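Local structure of protein (soluble lytic transglycosylase SLT70) (Escherichia coli, 1QSA) at residues 88-92 with 110-115; 131-135 with 169-173; 157-161 with 175-181; 210-215 with 243-247; 252-256 with 278-282. The protein cleaves the beta-1,4-glycosidic bonds between N-acetylmuramic acid and N-acetylglucosamine in peptidoglycan, leaving a 1,6-anhydro bond in the N-acetylmuramic acid residue. All coordinates share one frame; numbering follows the deposited sequence.

Overall arrangement
From the N terminus, contact 1 closes first, bringing the chain between 92 and 110 back on itself and joining helix 88-94 to the C-terminal end of helix 102-114. Contacts 2 and 3 cross: 131-135 and 157-161 both come before 169-173 and 175-181, which cover helix 170-178 and its two ends. They also touch, R160 of contact 3 bonding to T131 O and K133 O of contact 2. In series after them, contact 4 ties the start of helix 212-228 to the loop after helix 230-243, F213 packing back on contact 3, and contact 5 joins helices 248-260 and 269-280, meeting contact 4 through L254 and L246. Contacts 1, 3 and 5 pair successive helices of the alpha-superhelix; contacts 2 and 4 bring a loop to a helix start.

Contact 1. Residues 88-92 with 110-115; sequences WRGLL and YAKWNT. With SO4 (sulfate ion), chain F.
A chi1 of -51° sets W88 CG beside its own backbone N and turns the indole toward Y110, A111 and N114, while Y110, its CG on the far side from the backbone N, presents a ring edge to the indole. The result is a T-shaped stack: the six-membered ring of W88 and the Y110 ring have planes at 79°, and Y110 CD2 comes within 3.5 Å of W88 CH2. N114 shares the same indole face, its amide nearly parallel to the ring and N114 CG 3.5 Å from W88 CD1. A bond from N114 ND2 to Y110 O (3.3 Å), reaching that oxygen from above the carbonyl plane, restrains the amide. Beside the indole, A111 CB fits between W88 CE3 and L92 CG, 3.8 Å from L92 CG. L92 CD1 approaches T115 OG1 tip to tip; that hydroxyl donates to A111 O (2.8 Å), turned back onto its own helix. Two consecutive helices of the alpha-superhelix pack here, their short axes 8.8 Å apart at 122°, and the small A111 lets W88 CA and A111 CA approach to 4.7 Å. L91 extends the packing to helix 69-84, K141 of helix 138-148 makes a cation-pi contact with Y110, and W113, bonded through NE1 to a sulfate, packs against helix 118-129.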
# COMPACT_ATOMS: atom_id res chain seq x y z
N TRP A 88 -37.53 -1.67 -0.21
CA TRP A 88 -36.89 -2.81 0.45
C TRP A 88 -37.20 -4.14 -0.22
O TRP A 88 -36.30 -4.96 -0.43
CB TRP A 88 -37.25 -2.80 1.95
CG TRP A 88 -36.99 -1.47 2.58
CD1 TRP A 88 -37.91 -0.62 3.12
CD2 TRP A 88 -35.73 -0.78 2.62
NE1 TRP A 88 -37.30 0.56 3.50
CE2 TRP A 88 -35.97 0.49 3.20
CE3 TRP A 88 -34.43 -1.11 2.21
CZ2 TRP A 88 -34.94 1.43 3.37
CZ3 TRP A 88 -33.41 -0.18 2.39
CH2 TRP A 88 -33.68 1.09 2.97
N ARG A 89 -38.46 -4.33 -0.61
CA ARG A 89 -38.87 -5.55 -1.30
C ARG A 89 -38.10 -5.64 -2.64
O ARG A 89 -37.57 -6.70 -2.99
CB ARG A 89 -40.37 -5.51 -1.56
CG ARG A 89 -40.89 -6.71 -2.34
CD ARG A 89 -42.36 -6.54 -2.66
NE ARG A 89 -42.81 -7.55 -3.62
CZ ARG A 89 -43.15 -7.28 -4.88
NH1 ARG A 89 -43.11 -6.03 -5.32
NH2 ARG A 89 -43.55 -8.25 -5.68
N GLY A 90 -38.04 -4.52 -3.35
CA GLY A 90 -37.34 -4.48 -4.64
C GLY A 90 -35.85 -4.73 -4.52
O GLY A 90 -35.23 -5.38 -5.38
N LEU A 91 -35.26 -4.22 -3.44
CA LEU A 91 -33.83 -4.40 -3.19
C LEU A 91 -33.50 -5.89 -3.11
O LEU A 91 -32.58 -6.36 -3.78
CB LEU A 91 -33.45 -3.68 -1.88
CG LEU A 91 -31.97 -3.47 -1.56
CD1 LEU A 91 -31.83 -2.37 -0.54
CD2 LEU A 91 -31.31 -4.76 -1.07
N LEU A 92 -34.28 -6.64 -2.34
CA LEU A 92 -34.04 -8.08 -2.19
C LEU A 92 -34.39 -8.87 -3.46
O LEU A 92 -33.80 -9.92 -3.72
CB LEU A 92 -34.76 -8.61 -0.94
CG LEU A 92 -34.24 -7.99 0.36
CD1 LEU A 92 -35.05 -8.47 1.56
CD2 LEU A 92 -32.77 -8.40 0.54
N TYR A 110 -30.67 -4.13 6.18
CA TYR A 110 -31.78 -3.28 6.64
C TYR A 110 -33.03 -3.72 5.84
O TYR A 110 -34.14 -3.77 6.39
CB TYR A 110 -31.49 -1.80 6.41
CG TYR A 110 -32.50 -0.88 7.04
CD1 TYR A 110 -32.57 -0.72 8.43
CD2 TYR A 110 -33.38 -0.14 6.25
CE1 TYR A 110 -33.48 0.16 9.01
CE2 TYR A 110 -34.30 0.74 6.82
CZ TYR A 110 -34.34 0.89 8.20
OH TYR A 110 -35.24 1.78 8.76
N ALA A 111 -32.85 -4.07 4.56
CA ALA A 111 -33.98 -4.54 3.74
C ALA A 111 -34.53 -5.85 4.34
O ALA A 111 -35.74 -6.09 4.30
CB ALA A 111 -33.55 -4.76 2.30
N LYS A 112 -33.64 -6.71 4.83
CA LYS A 112 -34.04 -7.97 5.46
C LYS A 112 -34.92 -7.68 6.68
O LYS A 112 -35.98 -8.28 6.83
CB LYS A 112 -32.81 -8.79 5.85
CG LYS A 112 -32.13 -9.49 4.67
CD LYS A 112 -32.91 -10.73 4.24
CE LYS A 112 -32.26 -11.43 3.05
NZ LYS A 112 -32.87 -12.78 2.82
N TRP A 113 -34.51 -6.73 7.52
CA TRP A 113 -35.32 -6.37 8.69
C TRP A 113 -36.70 -5.85 8.27
O TRP A 113 -37.73 -6.22 8.86
CB TRP A 113 -34.61 -5.29 9.52
CG TRP A 113 -35.47 -4.75 10.63
CD1 TRP A 113 -35.82 -5.39 11.79
CD2 TRP A 113 -36.11 -3.47 10.66
NE1 TRP A 113 -36.64 -4.58 12.54
CE2 TRP A 113 -36.83 -3.40 11.87
CE3 TRP A 113 -36.14 -2.38 9.79
CZ2 TRP A 113 -37.58 -2.26 12.24
CZ3 TRP A 113 -36.89 -1.25 10.14
CH2 TRP A 113 -37.60 -1.21 11.36
N ASN A 114 -36.72 -4.97 7.27
CA ASN A 114 -37.96 -4.37 6.77
C ASN A 114 -38.93 -5.37 6.16
O ASN A 114 -40.12 -5.07 6.03
CB ASN A 114 -37.65 -3.30 5.73
CG ASN A 114 -37.58 -1.92 6.33
OD1 ASN A 114 -38.60 -1.32 6.67
ND2 ASN A 114 -36.36 -1.39 6.45
N THR A 115 -38.42 -6.52 5.75
CA THR A 115 -39.24 -7.55 5.12
C THR A 115 -39.42 -8.78 6.02
O THR A 115 -39.61 -9.91 5.53
CB THR A 115 -38.68 -7.96 3.74
OG1 THR A 115 -37.33 -8.40 3.88
CG2 THR A 115 -38.74 -6.78 2.75
S SO4 F . -38.08 -6.84 15.66
O1 SO4 F . -37.84 -6.72 17.11
O2 SO4 F . -37.35 -5.75 14.98
O3 SO4 F . -37.61 -8.17 15.19
O4 SO4 F . -39.52 -6.71 15.38

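Contact 2. Residues 131-135 with 169-173; sequences TGKSQ and NTGLV
Hydrogen bonding across the contact is concentrated on one atom, N169 ND2, which donates both to G132 O and to S134 OG, each at 3.0 Å. The bond to S134 OG is almost straight, at 175°, with the hydroxyl oxygen in the amide plane; the one to G132 O is somewhat bent, at 155°, but lies in the carbonyl plane of G132. Since both acceptors are close to the amide plane, the two N-H groups of N169 are directed at separate targets. The N169 side chain leaves its backbone N in a trans sense (chi1 -163°), which carries the amide across to the 131-135 loop.

Bonds within each segment form a second class. N169 is the N-cap of helix 170-178: its OD1 accepts from L172 N at 3.3 Å, the donor standing above the carbonyl plane. In the facing loop, T131 OG1 accepts from K133 N in an ST turn.

Van der Waals contact comes from L172 CD2, a methyl set against the backbone oxygens G132 O (3.6 Å) and K133 O. The guanidinium of R160, on helix 154-166, bonds T131 O and K133 O and thereby holds the same loop.

One asparagine thus caps a helix with its oxygen and grips a loop with its nitrogen; these opposite demands define the amide orientation and fix its rotation.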
# COMPACT_ATOMS: atom_id res chain seq x y z
N THR A 131 -15.95 -4.14 14.02
CA THR A 131 -14.77 -3.51 13.40
C THR A 131 -14.55 -2.15 14.06
O THR A 131 -15.50 -1.48 14.48
CB THR A 131 -14.93 -3.31 11.88
OG1 THR A 131 -13.75 -2.69 11.36
CG2 THR A 131 -16.14 -2.44 11.55
N GLY A 132 -13.28 -1.78 14.21
CA GLY A 132 -12.92 -0.50 14.79
C GLY A 132 -13.01 0.62 13.76
O GLY A 132 -12.89 1.80 14.09
N LYS A 133 -13.19 0.25 12.50
CA LYS A 133 -13.32 1.22 11.41
C LYS A 133 -14.72 1.86 11.40
O LYS A 133 -15.70 1.25 11.86
CB LYS A 133 -13.07 0.49 10.08
CG LYS A 133 -13.53 1.21 8.83
CD LYS A 133 -13.67 0.21 7.68
CE LYS A 133 -14.30 0.86 6.45
NZ LYS A 133 -13.44 1.93 5.89
N SER A 134 -14.80 3.10 10.94
CA SER A 134 -16.08 3.78 10.81
C SER A 134 -16.71 3.21 9.54
O SER A 134 -16.07 3.19 8.48
CB SER A 134 -15.89 5.29 10.66
OG SER A 134 -15.50 5.85 11.90
N GLN A 135 -17.92 2.69 9.68
CA GLN A 135 -18.66 2.08 8.57
C GLN A 135 -19.54 3.09 7.82
O GLN A 135 -19.72 4.22 8.28
CB GLN A 135 -19.51 0.92 9.13
CG GLN A 135 -18.69 -0.25 9.66
CD GLN A 135 -18.08 -1.09 8.55
OE1 GLN A 135 -17.41 -0.58 7.65
NE2 GLN A 135 -18.34 -2.39 8.59
N ASN A 169 -9.38 4.98 16.31
CA ASN A 169 -10.62 5.67 15.98
C ASN A 169 -11.25 6.19 17.27
O ASN A 169 -12.33 5.72 17.70
CB ASN A 169 -11.56 4.71 15.23
CG ASN A 169 -12.68 5.42 14.49
OD1 ASN A 169 -12.92 6.62 14.68
ND2 ASN A 169 -13.37 4.68 13.63
N THR A 170 -10.59 7.17 17.88
CA THR A 170 -11.05 7.74 19.14
C THR A 170 -12.37 8.49 19.00
O THR A 170 -13.13 8.61 19.97
CB THR A 170 -9.97 8.64 19.76
OG1 THR A 170 -9.55 9.61 18.78
CG2 THR A 170 -8.77 7.80 20.18
N GLY A 171 -12.65 9.00 17.80
CA GLY A 171 -13.93 9.66 17.57
C GLY A 171 -15.06 8.64 17.73
O GLY A 171 -16.09 8.92 18.35
N LEU A 172 -14.87 7.45 17.16
CA LEU A 172 -15.88 6.39 17.27
C LEU A 172 -15.96 5.90 18.72
O LEU A 172 -17.05 5.64 19.23
CB LEU A 172 -15.57 5.22 16.32
CG LEU A 172 -16.50 4.00 16.36
CD1 LEU A 172 -17.96 4.41 16.12
CD2 LEU A 172 -16.04 2.96 15.35
N VAL A 173 -14.82 5.80 19.40
CA VAL A 173 -14.84 5.38 20.80
C VAL A 173 -15.76 6.30 21.61
O VAL A 173 -16.61 5.84 22.37
CB VAL A 173 -13.40 5.42 21.44
CG1 VAL A 173 -13.49 5.16 22.96
CG2 VAL A 173 -12.54 4.33 20.81

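Contact 3. Residues 157-161 with 175-181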
# COMPACT_ATOMS: atom_id res chain seq x y z
N TYR A 157 -21.28 -4.66 21.97
CA TYR A 157 -21.21 -3.20 21.98
C TYR A 157 -19.86 -2.78 22.56
O TYR A 157 -19.11 -2.01 21.95
CB TYR A 157 -22.34 -2.59 22.82
CG TYR A 157 -22.52 -1.10 22.60
CD1 TYR A 157 -21.68 -0.17 23.23
CD2 TYR A 157 -23.49 -0.62 21.73
CE1 TYR A 157 -21.80 1.19 22.99
CE2 TYR A 157 -23.62 0.75 21.47
CZ TYR A 157 -22.77 1.65 22.10
OH TYR A 157 -22.89 2.99 21.83
N LEU A 158 -19.51 -3.36 23.70
CA LEU A 158 -18.25 -3.05 24.37
C LEU A 158 -17.05 -3.48 23.52
O LEU A 158 -16.03 -2.79 23.47
CB LEU A 158 -18.22 -3.72 25.75
CG LEU A 158 -17.28 -3.10 26.78
CD1 LEU A 158 -17.65 -1.63 27.03
CD2 LEU A 158 -17.35 -3.90 28.07
N GLU A 159 -17.19 -4.60 22.80
CA GLU A 159 -16.13 -5.09 21.92
C GLU A 159 -15.81 -4.11 20.79
O GLU A 159 -14.65 -3.95 20.40
CB GLU A 159 -16.51 -6.47 21.35
CG GLU A 159 -15.59 -7.01 20.25
CD GLU A 159 -14.15 -7.25 20.71
OE1 GLU A 159 -13.85 -7.12 21.92
OE2 GLU A 159 -13.31 -7.56 19.83
N ARG A 160 -16.83 -3.45 20.25
CA ARG A 160 -16.56 -2.48 19.20
C ARG A 160 -15.77 -1.29 19.75
O ARG A 160 -14.94 -0.72 19.03
CB ARG A 160 -17.83 -2.00 18.49
CG ARG A 160 -17.47 -1.20 17.24
CD ARG A 160 -18.66 -0.78 16.39
NE ARG A 160 -18.19 -0.23 15.13
CZ ARG A 160 -18.87 0.62 14.36
NH1 ARG A 160 -20.07 1.04 14.73
NH2 ARG A 160 -18.32 1.06 13.23
N ILE A 161 -16.03 -0.91 21.00
CA ILE A 161 -15.29 0.19 21.64
C ILE A 161 -13.81 -0.19 21.73
O ILE A 161 -12.93 0.60 21.39
CB ILE A 161 -15.86 0.53 23.05
CG1 ILE A 161 -17.23 1.20 22.91
CG2 ILE A 161 -14.88 1.41 23.83
CD1 ILE A 161 -17.89 1.59 24.21
N VAL A 175 -18.20 8.38 20.42
CA VAL A 175 -19.61 8.29 20.01
C VAL A 175 -20.27 7.06 20.66
O VAL A 175 -21.38 7.16 21.20
CB VAL A 175 -19.76 8.20 18.46
CG1 VAL A 175 -21.20 7.82 18.06
CG2 VAL A 175 -19.42 9.54 17.84
N LEU A 176 -19.57 5.93 20.66
CA LEU A 176 -20.10 4.70 21.24
C LEU A 176 -20.30 4.84 22.75
O LEU A 176 -21.37 4.49 23.27
CB LEU A 176 -19.18 3.51 20.92
CG LEU A 176 -19.12 3.07 19.44
CD1 LEU A 176 -18.10 1.98 19.26
CD2 LEU A 176 -20.49 2.58 18.98
N ALA A 177 -19.31 5.39 23.44
CA ALA A 177 -19.40 5.57 24.88
C ALA A 177 -20.48 6.60 25.25
O ALA A 177 -21.10 6.49 26.31
CB ALA A 177 -18.04 5.97 25.47
N GLY A 178 -20.71 7.57 24.37
CA GLY A 178 -21.74 8.57 24.61
C GLY A 178 -23.14 7.96 24.57
O GLY A 178 -24.07 8.49 25.15
N GLN A 179 -23.28 6.84 23.85
CA GLN A 179 -24.56 6.13 23.74
C GLN A 179 -24.46 4.78 24.47
O GLN A 179 -25.15 3.83 24.13
CB GLN A 179 -24.88 5.86 22.26
CG GLN A 179 -24.75 7.07 21.32
CD GLN A 179 -24.85 6.70 19.84
OE1 GLN A 179 -25.19 5.57 19.49
NE2 GLN A 179 -24.56 7.65 18.97
N MET A 180 -23.60 4.70 25.48
CA MET A 180 -23.39 3.44 26.21
C MET A 180 -24.63 2.75 26.80
O MET A 180 -25.51 3.40 27.37
CB MET A 180 -22.41 3.69 27.37
CG MET A 180 -21.85 2.43 27.99
SD MET A 180 -20.64 1.67 26.91
CE MET A 180 -19.10 2.33 27.61
N PRO A 181 -24.74 1.42 26.62
CA PRO A 181 -25.88 0.69 27.18
C PRO A 181 -25.76 0.83 28.70
O PRO A 181 -24.65 1.01 29.22
CB PRO A 181 -25.60 -0.76 26.77
CG PRO A 181 -24.87 -0.61 25.47
CD PRO A 181 -23.97 0.57 25.69
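The Y157 ring carries P181 over one face and L176 O at its edge. P181 CD sits 3.6 Å from the centroid of the Y157 ring and only 19° off its normal, which qualifies as a CH-pi contact, displaced toward CD1 and CE1. M180 SD approaches the ring obliquely, 4.1 Å from Y157 CE1, as a Met-aromatic contact. In the ring plane, Y157 OH donates to L176 O at 2.6 Å, meeting a lone pair in the carbonyl plane. The same oxygen receives Q179 N, so the tyrosine adds a second bond to a carbonyl in the last turn of helix 170-178.

This is the pairing of two consecutive helices, 154-166 and 170-178, in the alpha-superhelix, with the tyrosine reaching from one helix to the end of the next.

Beyond the ring the contact is apolar. I161, its CG1 placed beside the backbone N by a chi1 of -71°, slides past L176 in the opposite direction, I161 CG1 lying 3.6 Å from L176 CB. I161 CD1 meets M180 CE at 3.7 Å, the two side chains crossing at about a right angle. L176 CD1 rests against the aliphatic CG of R160, 3.8 Å away, and the R160 guanidinium goes on to a cation-pi contact with W129.

Contact 4. Residues 210-215 with 243-247; sequences ATDFTR and AQQLN. With SO4 (sulfate ion), chain G.
R215 grips a single backbone oxygen, Q244 O, side-on with two nitrogens. R215 NE is 2.9 Å from Q244 O and R215 NH2 is 3.1 Å from it, the oxygen lying in the guanidinium plane for both. The NE bond also lies in the carbonyl plane of Q244, whereas the NH2 donor is tilted 32° from it. NH2 has a weak additional bond to Q245 OE1, again at the guanidinium edge. A chi1 of -74° swings R215 CG beside its own backbone N; from there the extended side chain runs past Q244 in the opposite direction, and R215 CG packs on L246 CD2 at 3.7 Å. One guanidinium face lies over the backbone between A210 and T211.

Q244 returns a bond: Q244 NE2 donates to T214 O at 3.1 Å, approaching from well above the carbonyl plane. Water completes the surroundings of this buried amide, one molecule donating to both Q244 OE1 and R215 O and a second accepting from Q244 NE2. Near the surface, A210 CB rests on Q244 CA, and a sulfate oxygen, O3, is shared by A210 N (2.9 Å) and Q245 NE2. The L246 side chain also packs on I251 and L254 of helix 248-260.

T214 N donates to T211 OG1 and T211 N to T214 OG1, and T214 OG1 also bonds G209 O. The reciprocal pair is a capping box, the motif that begins helix 212-228 here, facing the turn that leaves helix 230-243.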
# COMPACT_ATOMS: atom_id res chain seq x y z
N ALA A 210 -10.17 -3.14 37.10
CA ALA A 210 -9.24 -3.76 36.17
C ALA A 210 -9.81 -5.06 35.62
O ALA A 210 -10.11 -6.00 36.37
CB ALA A 210 -7.89 -4.01 36.86
N THR A 211 -10.00 -5.10 34.30
CA THR A 211 -10.54 -6.26 33.60
C THR A 211 -9.78 -6.36 32.29
O THR A 211 -8.99 -5.47 31.94
CB THR A 211 -12.04 -6.07 33.25
OG1 THR A 211 -12.17 -4.98 32.32
CG2 THR A 211 -12.88 -5.75 34.48
N ASP A 212 -10.03 -7.42 31.53
CA ASP A 212 -9.35 -7.57 30.25
C ASP A 212 -9.65 -6.34 29.38
O ASP A 212 -8.77 -5.82 28.68
CB ASP A 212 -9.81 -8.84 29.54
CG ASP A 212 -9.00 -9.14 28.30
OD1 ASP A 212 -7.75 -9.18 28.40
OD2 ASP A 212 -9.62 -9.32 27.23
N PHE A 213 -10.88 -5.85 29.48
CA PHE A 213 -11.28 -4.67 28.70
C PHE A 213 -10.52 -3.40 29.11
O PHE A 213 -9.89 -2.76 28.25
CB PHE A 213 -12.80 -4.43 28.84
CG PHE A 213 -13.27 -3.17 28.15
CD1 PHE A 213 -13.39 -3.13 26.76
CD2 PHE A 213 -13.55 -2.02 28.88
CE1 PHE A 213 -13.79 -1.96 26.11
CE2 PHE A 213 -13.95 -0.83 28.25
CZ PHE A 213 -14.08 -0.81 26.85
N THR A 214 -10.57 -3.04 30.39
CA THR A 214 -9.90 -1.82 30.83
C THR A 214 -8.38 -1.88 30.71
O THR A 214 -7.74 -0.84 30.49
CB THR A 214 -10.32 -1.39 32.25
OG1 THR A 214 -10.04 -2.46 33.16
CG2 THR A 214 -11.81 -1.05 32.28
N ARG A 215 -7.82 -3.09 30.77
CA ARG A 215 -6.37 -3.24 30.63
C ARG A 215 -5.98 -2.98 29.18
O ARG A 215 -5.02 -2.27 28.90
CB ARG A 215 -5.92 -4.63 31.09
CG ARG A 215 -5.94 -4.79 32.60
CD ARG A 215 -5.69 -6.23 33.02
NE ARG A 215 -5.86 -6.38 34.46
CZ ARG A 215 -6.63 -7.30 35.04
NH1 ARG A 215 -7.33 -8.16 34.29
NH2 ARG A 215 -6.72 -7.35 36.36
N ALA A 243 -2.01 -0.38 39.53
CA ALA A 243 -3.42 0.00 39.43
C ALA A 243 -4.30 -1.06 38.77
O ALA A 243 -5.49 -1.19 39.10
CB ALA A 243 -3.55 1.32 38.68
N GLN A 244 -3.74 -1.83 37.84
CA GLN A 244 -4.50 -2.86 37.15
C GLN A 244 -4.05 -4.29 37.41
O GLN A 244 -4.50 -5.22 36.74
CB GLN A 244 -4.53 -2.59 35.64
CG GLN A 244 -5.18 -1.28 35.29
CD GLN A 244 -5.36 -1.10 33.80
OE1 GLN A 244 -4.42 -1.31 33.03
NE2 GLN A 244 -6.56 -0.71 33.38
N GLN A 245 -3.18 -4.46 38.41
CA GLN A 245 -2.65 -5.78 38.79
C GLN A 245 -2.18 -6.55 37.56
O GLN A 245 -2.49 -7.72 37.40
CB GLN A 245 -3.71 -6.60 39.55
CG GLN A 245 -4.54 -5.82 40.58
CD GLN A 245 -5.92 -5.40 40.04
OE1 GLN A 245 -6.63 -6.19 39.41
NE2 GLN A 245 -6.31 -4.15 40.29
N LEU A 246 -1.42 -5.88 36.70
CA LEU A 246 -0.95 -6.50 35.47
C LEU A 246 -0.02 -7.69 35.67
O LEU A 246 0.82 -7.70 36.58
CB LEU A 246 -0.27 -5.46 34.58
CG LEU A 246 -1.11 -4.24 34.18
CD1 LEU A 246 -0.27 -3.34 33.30
CD2 LEU A 246 -2.39 -4.65 33.47
N ASN A 247 -0.18 -8.71 34.82
CA ASN A 247 0.66 -9.89 34.89
C ASN A 247 1.97 -9.60 34.16
O ASN A 247 2.15 -8.51 33.60
CB ASN A 247 -0.05 -11.13 34.33
CG ASN A 247 -0.41 -11.00 32.85
OD1 ASN A 247 0.35 -10.46 32.06
ND2 ASN A 247 -1.56 -11.55 32.48
S SO4 G . -9.95 -3.31 40.94
O1 SO4 G . -10.54 -2.01 41.33
O2 SO4 G . -11.03 -4.24 40.57
O3 SO4 G . -9.05 -3.12 39.79
O4 SO4 G . -9.19 -3.86 42.08
O HOH W 1 -8.53 -0.40 35.50
O HOH W 2 -2.88 -2.01 30.73

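Contact 5. Residues 252-256 with 278-282; sequences QELRD and AIMRS
Q252 leads the contact with A278, R281 and S282, and can be followed outward from CB. CB points toward the 278-282 segment and the side chain extends to it, chi1 of -172° keeping CG well away from the backbone N; CG then comes 3.6 Å from R281 O. A bend at chi2 lays the amide along the end of the partner helix, with Q252 CD 3.4 Å from R281 O. At the tip the two ends diverge. Q252 OE1 lies beside R281 CB and accepts from R255 NH1 at 2.9 Å. Q252 NE2 donates to A278 O at 3.0 Å, a bent bond of 137°, and also to D256 OD1.

D256 OD1 also accepts from S282 OG, at 2.9 Å. The two donors, Q252 NE2 and S282 OG, reach this oxygen from opposite faces of the carboxylate plane. Together these bonds connect Q252, D256 and S282 across the interface.

The bond from R255 NH1 to Q252 OE1 helps position the arginine's flat head group against R281. Their guanidinium groups stack with centres 3.6 Å apart and planes at 27°, each resting over a face of the other. The like charges are probably eased by neighbouring acceptors: Q252 OE1 for R255, and D277, which forms a salt bridge with R281. Nearer the backbones, R255 CB packs on A278 CB at 4.0 Å.

L287 of helix 285-298 touches both D256 and S282. Helices 248-260 and 269-280, consecutive in the alpha-superhelix, are thus packed through a polar network and an arginine stack.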
# COMPACT_ATOMS: atom_id res chain seq x y z
N GLN A 252 5.35 -6.55 30.34
CA GLN A 252 6.36 -6.57 29.27
C GLN A 252 5.85 -5.84 28.04
O GLN A 252 6.64 -5.20 27.34
CB GLN A 252 6.78 -8.00 28.91
CG GLN A 252 7.98 -8.06 27.91
CD GLN A 252 9.22 -7.30 28.39
OE1 GLN A 252 9.56 -7.31 29.58
NE2 GLN A 252 9.90 -6.63 27.46
N GLU A 253 4.55 -5.91 27.76
CA GLU A 253 4.00 -5.19 26.62
C GLU A 253 4.21 -3.71 26.84
O GLU A 253 4.56 -2.97 25.91
CB GLU A 253 2.50 -5.46 26.40
CG GLU A 253 1.97 -4.64 25.20
CD GLU A 253 0.46 -4.69 24.98
OE1 GLU A 253 -0.30 -5.02 25.91
OE2 GLU A 253 0.03 -4.36 23.84
N LEU A 254 4.02 -3.25 28.08
CA LEU A 254 4.22 -1.84 28.38
C LEU A 254 5.69 -1.47 28.18
O LEU A 254 6.00 -0.39 27.67
CB LEU A 254 3.79 -1.51 29.81
CG LEU A 254 2.32 -1.74 30.18
CD1 LEU A 254 2.08 -1.17 31.56
CD2 LEU A 254 1.39 -1.07 29.15
N ARG A 255 6.60 -2.36 28.60
CA ARG A 255 8.03 -2.11 28.44
C ARG A 255 8.37 -2.00 26.96
O ARG A 255 9.12 -1.11 26.56
CB ARG A 255 8.86 -3.23 29.06
CG ARG A 255 8.90 -3.22 30.57
CD ARG A 255 10.02 -4.12 31.08
NE ARG A 255 9.88 -4.34 32.52
CZ ARG A 255 9.40 -5.46 33.05
NH1 ARG A 255 9.03 -6.47 32.27
NH2 ARG A 255 9.29 -5.57 34.36
N ASP A 256 7.80 -2.90 26.14
CA ASP A 256 8.04 -2.91 24.69
C ASP A 256 7.62 -1.58 24.06
O ASP A 256 8.31 -1.03 23.21
CB ASP A 256 7.27 -4.05 24.00
CG ASP A 256 7.83 -5.43 24.29
OD1 ASP A 256 8.88 -5.57 24.95
OD2 ASP A 256 7.21 -6.41 23.84
N ALA A 278 14.83 -3.85 28.86
CA ALA A 278 13.47 -4.15 28.41
C ALA A 278 13.49 -5.04 27.16
O ALA A 278 12.78 -6.05 27.10
CB ALA A 278 12.70 -2.87 28.14
N ILE A 279 14.35 -4.70 26.20
CA ILE A 279 14.43 -5.49 24.97
C ILE A 279 14.97 -6.90 25.23
O ILE A 279 14.54 -7.85 24.59
CB ILE A 279 15.22 -4.77 23.86
CG1 ILE A 279 14.57 -3.42 23.56
CG2 ILE A 279 15.17 -5.60 22.57
CD1 ILE A 279 15.38 -2.54 22.64
N MET A 280 15.88 -7.03 26.20
CA MET A 280 16.44 -8.34 26.56
C MET A 280 15.35 -9.27 27.09
O MET A 280 15.43 -10.49 26.92
CB MET A 280 17.54 -8.19 27.62
CG MET A 280 18.88 -7.69 27.08
SD MET A 280 19.63 -8.84 25.91
CE MET A 280 20.24 -10.13 27.03
N ARG A 281 14.33 -8.69 27.71
CA ARG A 281 13.21 -9.44 28.27
C ARG A 281 12.01 -9.53 27.32
O ARG A 281 10.97 -10.10 27.67
CB ARG A 281 12.76 -8.78 29.58
CG ARG A 281 13.79 -8.82 30.67
CD ARG A 281 13.15 -8.64 32.04
NE ARG A 281 13.21 -7.27 32.52
CZ ARG A 281 12.67 -6.86 33.67
NH1 ARG A 281 12.01 -7.71 34.44
NH2 ARG A 281 12.78 -5.59 34.04
N SER A 282 12.16 -8.98 26.12
CA SER A 282 11.08 -8.97 25.14
C SER A 282 10.95 -10.22 24.28
O SER A 282 11.91 -10.97 24.07
CB SER A 282 11.23 -7.75 24.22
OG SER A 282 10.14 -7.67 23.31